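Local coordinates for SusD/RagB family nutrient-binding outer membrane lipoprotein (Bacteroides vulgatus, PDB 4F7A) that probably binds glycans, perhaps mucin O-glycans, at the outer membrane as a SusD-like lipoprotein for nutrient uptake, at residues W44-F49 with Q249-G254; Q50-D55 with A79-S84. One frame throughout, in Å; residues are numbered along the deposited sequence.

Interaction 1: residues W44-F49 with Q249-G254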
loop_
_atom_site.group_PDB
_atom_site.type_symbol
_atom_site.label_atom_id
_atom_site.label_comp_id
_atom_site.label_asym_id
_atom_site.label_seq_id
_atom_site.Cartn_x
_atom_site.Cartn_y
_atom_site.Cartn_z
ATOM N N TRP A 44 11.321 -15.224 -0.755
ATOM C CA TRP A 44 12.546 -14.432 -0.864
ATOM C C TRP A 44 12.439 -13.258 -1.878
ATOM O O TRP A 44 12.969 -12.179 -1.601
ATOM C CB TRP A 44 13.811 -15.303 -1.046
ATOM C CG TRP A 44 13.918 -15.993 -2.384
ATOM C CD1 TRP A 44 13.541 -17.273 -2.691
ATOM C CD2 TRP A 44 14.414 -15.413 -3.596
ATOM N NE1 TRP A 44 13.775 -17.521 -4.027
ATOM C CE2 TRP A 44 14.311 -16.398 -4.604
ATOM C CE3 TRP A 44 14.934 -14.151 -3.926
ATOM C CZ2 TRP A 44 14.701 -16.161 -5.927
ATOM C CZ3 TRP A 44 15.330 -13.920 -5.242
ATOM C CH2 TRP A 44 15.207 -14.925 -6.226
ATOM N N PRO A 45 11.701 -13.421 -2.997
ATOM C CA PRO A 45 11.526 -12.214 -3.846
ATOM C C PRO A 45 10.686 -11.127 -3.203
ATOM O O PRO A 45 11.065 -9.949 -3.233
ATOM C CB PRO A 45 10.844 -12.764 -5.107
ATOM C CG PRO A 45 11.296 -14.190 -5.138
ATOM C CD PRO A 45 11.193 -14.604 -3.696
ATOM N N TRP A 46 9.587 -11.515 -2.562
ATOM C CA TRP A 46 8.724 -10.553 -1.893
ATOM C C TRP A 46 9.481 -9.785 -0.811
ATOM O O TRP A 46 9.203 -8.604 -0.578
ATOM C CB TRP A 46 7.488 -11.239 -1.305
ATOM C CG TRP A 46 6.578 -10.281 -0.632
ATOM C CD1 TRP A 46 5.634 -9.493 -1.231
ATOM C CD2 TRP A 46 6.560 -9.943 0.759
ATOM N NE1 TRP A 46 5.012 -8.720 -0.303
ATOM C CE2 TRP A 46 5.552 -8.969 0.934
ATOM C CE3 TRP A 46 7.250 -10.410 1.882
ATOM C CZ2 TRP A 46 5.250 -8.412 2.184
ATOM C CZ3 TRP A 46 6.926 -9.866 3.145
ATOM C CH2 TRP A 46 5.954 -8.863 3.271
ATOM N N GLN A 47 10.449 -10.436 -0.163
ATOM C CA GLN A 47 11.158 -9.798 0.929
ATOM C C GLN A 47 11.828 -8.502 0.474
ATOM O O GLN A 47 11.779 -7.508 1.192
ATOM C CB GLN A 47 12.168 -10.735 1.587
ATOM C CG GLN A 47 12.907 -10.080 2.790
ATOM C CD GLN A 47 14.024 -10.966 3.351
ATOM O OE1 GLN A 47 14.703 -11.655 2.598
ATOM N NE2 GLN A 47 14.232 -10.918 4.666
ATOM N N THR A 48 12.426 -8.502 -0.720
ATOM C CA THR A 48 13.012 -7.255 -1.292
ATOM C C THR A 48 12.044 -6.414 -2.114
ATOM O O THR A 48 12.215 -5.201 -2.224
ATOM C CB THR A 48 14.295 -7.547 -2.130
ATOM O OG1 THR A 48 13.946 -8.273 -3.316
ATOM C CG2 THR A 48 15.322 -8.367 -1.308
ATOM N N PHE A 49 11.032 -7.043 -2.707
ATOM C CA PHE A 49 9.934 -6.333 -3.401
ATOM C C PHE A 49 9.344 -5.266 -2.483
ATOM O O PHE A 49 9.297 -4.077 -2.819
ATOM C CB PHE A 49 8.844 -7.359 -3.807
ATOM C CG PHE A 49 7.790 -6.838 -4.786
ATOM C CD1 PHE A 49 6.774 -6.002 -4.378
ATOM C CD2 PHE A 49 7.785 -7.263 -6.104
ATOM C CE1 PHE A 49 5.806 -5.561 -5.290
ATOM C CE2 PHE A 49 6.824 -6.847 -6.998
ATOM C CZ PHE A 49 5.846 -5.984 -6.600
ATOM N N GLN A 249 0.474 -18.369 -1.342
ATOM C CA GLN A 249 0.827 -18.330 0.077
ATOM C C GLN A 249 1.125 -16.875 0.401
ATOM O O GLN A 249 1.723 -16.171 -0.421
ATOM C CB GLN A 249 2.071 -19.189 0.339
ATOM C CG GLN A 249 1.955 -20.671 -0.068
ATOM C CD GLN A 249 1.065 -21.454 0.850
ATOM O OE1 GLN A 249 1.536 -22.067 1.814
ATOM N NE2 GLN A 249 -0.239 -21.446 0.567
ATOM N N ASN A 250 0.714 -16.422 1.581
ATOM C CA ASN A 250 0.966 -15.069 1.986
ATOM C C ASN A 250 2.455 -14.900 2.328
ATOM O O ASN A 250 2.958 -15.521 3.260
ATOM C CB ASN A 250 0.086 -14.719 3.183
ATOM C CG ASN A 250 0.121 -13.242 3.525
ATOM O OD1 ASN A 250 1.189 -12.644 3.564
ATOM N ND2 ASN A 250 -1.051 -12.659 3.822
ATOM N N PRO A 251 3.172 -14.057 1.580
ATOM C CA PRO A 251 4.619 -14.008 1.782
ATOM C C PRO A 251 5.033 -13.356 3.099
ATOM O O PRO A 251 6.128 -13.619 3.586
ATOM C CB PRO A 251 5.115 -13.184 0.590
ATOM C CG PRO A 251 3.974 -12.382 0.197
ATOM C CD PRO A 251 2.759 -13.215 0.438
ATOM N N LEU A 252 4.169 -12.528 3.680
ATOM C CA LEU A 252 4.468 -11.928 4.983
ATOM C C LEU A 252 4.631 -13.016 6.022
ATOM O O LEU A 252 5.522 -12.944 6.863
ATOM C CB LEU A 252 3.390 -10.926 5.393
ATOM C CG LEU A 252 3.553 -10.199 6.732
ATOM C CD1 LEU A 252 4.812 -9.336 6.818
ATOM C CD2 LEU A 252 2.291 -9.346 6.995
ATOM N N ALA A 253 3.785 -14.046 5.938
ATOM C CA ALA A 253 3.843 -15.161 6.850
ATOM C C ALA A 253 5.114 -15.944 6.619
ATOM O O ALA A 253 5.686 -16.472 7.573
ATOM C CB ALA A 253 2.562 -16.093 6.718
ATOM N N GLY A 254 5.574 -15.999 5.368
ATOM C CA GLY A 254 6.835 -16.651 5.049
ATOM C C GLY A 254 8.032 -15.970 5.679
ATOM O O GLY A 254 8.864 -16.640 6.290
#
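Pro251 sets the CB-CG side of its ring on one face of the Trp46 indole, and this pair carries most of the contact between 44-49 and the start of helix 251-257. Just before it, Asn250 is the N-cap of that helix. Its OD1 accepts from Leu252 N at 3.0 Å, in the carbonyl plane, though the N-H is bent to 137°. The amide nitrogen of Asn250 is held by Thr327 O, so both ends of the cap side chain have a partner. Pro251 is the first helical residue. Its CG stands 3.5 Å from the centroid of the five-membered ring of Trp46, only 11° off the ring normal. This is a CH-pi contact over the face. CG is nearest to Trp46 CG, at 3.4 Å, while Pro251 CB lies beside it near the CG-CD2 bond, 3.6 Å from Trp46 CD2. The indole reaches the proline because Trp46 CG is anti to its backbone N (chi1 -179°). Leu252 continues along the six-membered ring. Its CA is 3.7 Å from Trp46 CZ3, and its CD1 is 3.8 Å from Trp46 CH2. The cap and the packing therefore share one turn: the cap probably helps to hold the turn on which Pro251 and Leu252 meet the indole. The Tyr33 ring also meets Trp46, and Val255 of helix 251-257 touches it too. This is buried packing between two helices of the alpha-helical, TPR-like SusD fold, joining parts of the chain some 200 residues apart. No hydrogen bond crosses between the two segments. Their cohesion rests on dispersion and on proline C-H groups set against the pi cloud, so it depends on close fit of shape more than on directed polar bonds.

Interaction 2: residues Q50-D55 with A79-S84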
loop_
_atom_site.group_PDB
_atom_site.type_symbol
_atom_site.label_atom_id
_atom_site.label_comp_id
_atom_site.label_asym_id
_atom_site.label_seq_id
_atom_site.Cartn_x
_atom_site.Cartn_y
_atom_site.Cartn_z
ATOM N N GLN A 50 8.976 -5.694 -1.285
ATOM C CA GLN A 50 8.254 -4.843 -0.371
ATOM C C GLN A 50 8.725 -4.828 1.083
ATOM O O GLN A 50 8.684 -3.771 1.724
ATOM C CB GLN A 50 6.783 -5.262 -0.477
ATOM C CG GLN A 50 5.897 -4.894 0.611
ATOM C CD GLN A 50 4.419 -4.903 0.212
ATOM O OE1 GLN A 50 4.009 -5.363 -0.881
ATOM N NE2 GLN A 50 3.621 -4.415 1.115
ATOM N N ASN A 51 9.100 -5.975 1.650
ATOM C CA ASN A 51 9.272 -6.025 3.103
ATOM C C ASN A 51 10.443 -5.195 3.606
ATOM O O ASN A 51 10.332 -4.521 4.643
ATOM C CB ASN A 51 9.389 -7.458 3.627
ATOM C CG ASN A 51 9.147 -7.548 5.117
ATOM O OD1 ASN A 51 9.990 -8.063 5.847
ATOM N ND2 ASN A 51 7.975 -7.035 5.592
ATOM N N LEU A 52 11.549 -5.212 2.866
ATOM C CA LEU A 52 12.713 -4.412 3.249
ATOM C C LEU A 52 12.703 -2.969 2.712
ATOM O O LEU A 52 13.667 -2.216 2.914
ATOM C CB LEU A 52 13.995 -5.109 2.854
ATOM C CG LEU A 52 14.362 -6.366 3.627
ATOM C CD1 LEU A 52 15.461 -7.112 2.878
ATOM C CD2 LEU A 52 14.806 -6.056 5.075
ATOM N N ASN A 53 11.628 -2.588 2.029
ATOM C CA ASN A 53 11.424 -1.218 1.584
ATOM C C ASN A 53 10.140 -0.638 2.214
ATOM O O ASN A 53 10.137 -0.177 3.350
ATOM C CB ASN A 53 11.369 -1.194 0.050
ATOM C CG ASN A 53 12.647 -1.647 -0.571
ATOM O OD1 ASN A 53 13.643 -0.917 -0.561
ATOM N ND2 ASN A 53 12.637 -2.835 -1.131
ATOM N N HIS A 54 9.039 -0.736 1.497
ATOM C CA HIS A 54 7.792 -0.083 1.886
ATOM C C HIS A 54 7.318 -0.457 3.281
ATOM O O HIS A 54 6.802 0.382 3.988
ATOM C CB HIS A 54 6.685 -0.438 0.894
ATOM C CG HIS A 54 7.102 -0.305 -0.535
ATOM N ND1 HIS A 54 8.081 -1.097 -1.099
ATOM C CD2 HIS A 54 6.630 0.480 -1.532
ATOM C CE1 HIS A 54 8.218 -0.778 -2.376
ATOM N NE2 HIS A 54 7.353 0.181 -2.662
ATOM N N ASP A 55 7.432 -1.726 3.641
ATOM C CA ASP A 55 6.893 -2.204 4.918
ATOM C C ASP A 55 7.659 -1.602 6.091
ATOM O O ASP A 55 7.100 -1.438 7.177
ATOM C CB ASP A 55 6.951 -3.733 4.993
ATOM C CG ASP A 55 5.846 -4.421 4.179
ATOM O OD1 ASP A 55 4.965 -3.727 3.612
ATOM O OD2 ASP A 55 5.866 -5.670 4.117
ATOM N N ALA A 79 20.793 -1.079 -3.643
ATOM C CA ALA A 79 20.371 -1.024 -5.053
ATOM C C ALA A 79 19.584 -2.262 -5.474
ATOM O O ALA A 79 18.592 -2.151 -6.190
ATOM C CB ALA A 79 21.609 -0.811 -5.978
ATOM N N GLY A 80 20.021 -3.425 -5.022
ATOM C CA GLY A 80 19.331 -4.693 -5.333
ATOM C C GLY A 80 17.949 -4.768 -4.702
ATOM O O GLY A 80 16.993 -5.286 -5.313
ATOM N N TRP A 81 17.813 -4.201 -3.508
ATOM C CA TRP A 81 16.525 -4.233 -2.802
ATOM C C TRP A 81 15.549 -3.221 -3.372
ATOM O O TRP A 81 14.386 -3.540 -3.614
ATOM C CB TRP A 81 16.690 -3.922 -1.325
ATOM C CG TRP A 81 17.591 -4.832 -0.562
ATOM C CD1 TRP A 81 18.236 -5.941 -1.010
ATOM C CD2 TRP A 81 17.890 -4.722 0.826
ATOM N NE1 TRP A 81 18.962 -6.511 0.014
ATOM C CE2 TRP A 81 18.760 -5.773 1.154
ATOM C CE3 TRP A 81 17.547 -3.794 1.815
ATOM C CZ2 TRP A 81 19.259 -5.951 2.442
ATOM C CZ3 TRP A 81 18.048 -3.972 3.090
ATOM C CH2 TRP A 81 18.904 -5.033 3.389
ATOM N N THR A 82 16.004 -1.982 -3.568
ATOM C CA THR A 82 15.098 -0.959 -4.037
ATOM C C THR A 82 14.604 -1.165 -5.471
ATOM O O THR A 82 13.551 -0.641 -5.834
ATOM C CB THR A 82 15.696 0.454 -3.900
ATOM O OG1 THR A 82 16.823 0.572 -4.757
ATOM C CG2 THR A 82 16.067 0.777 -2.417
ATOM N N ALA A 83 15.344 -1.922 -6.281
ATOM C CA ALA A 83 14.949 -2.183 -7.660
ATOM C C ALA A 83 13.897 -3.290 -7.790
ATOM O O ALA A 83 13.333 -3.494 -8.873
ATOM C CB ALA A 83 16.183 -2.584 -8.485
ATOM N N SER A 84 13.669 -4.045 -6.717
ATOM C CA SER A 84 12.910 -5.279 -6.820
ATOM C C SER A 84 11.458 -5.134 -7.263
ATOM O O SER A 84 10.989 -5.923 -8.082
ATOM C CB SER A 84 12.995 -6.070 -5.516
ATOM O OG SER A 84 14.270 -6.678 -5.429
#
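The indole of Trp81 carries Leu52 on one face, with CD1 3.8 Å from the centroid of the six-membered ring. This CH-pi contact sits over the ring centre, 3° off the normal. Leu52 CB adds a contact of 3.9 Å at Trp81 CE3. Phe68 meets the Trp81 ring edge-to-face. Next along the chain, Asn53 uses its amide. With CG anti to the carbonyl carbon (chi1 -63°), ND2 donates to Trp81 O at 3.1 Å. The donor stands above the carbonyl plane, 71° out of it, and the N-H is bent. Ser84 N reaches the same oxygen from the opposite face, so two donors grip it. Asn53 OD1 packs against Thr82 CG2 at 3.5 Å. The contact joins the break between helices 44-51 and 54-57 to the short helix 79-82 of the SusD-like fold. Across that break, Gln50 O accepts from Asn53 N and Asp55 N, which come from opposite faces of its carbonyl plane. The Asp55 carboxylate is held by two side chains of the preceding helix: Gln50 NE2 reaches OD1 on the syn side, and Asn51 ND2 meets the anti lone pair of OD2 at 2.9 Å. Arg127 bonds Gln50 OE1.

In the fold
Both interactions are buried, and both use helix 44-51; their centres lie about 11 Å apart. Interaction 1 ties the helix to a segment far along the chain. Interaction 2 ties the end of the helix, and the break after it, to a segment 24 residues on. The first has no hydrogen bond between its segments and rests on CH-pi and apolar packing. To a similar CH-pi contact the second adds an amide-to-backbone hydrogen bond from the break. Direct links join them: Thr48 OG1 and Ser84 OG are hydrogen-bonded, Gln47 O probably pairs with Leu52 N, and Trp46 packs on Asp55. Interaction 2 lies slightly nearer the chain centre, although its Trp81 is partly exposed.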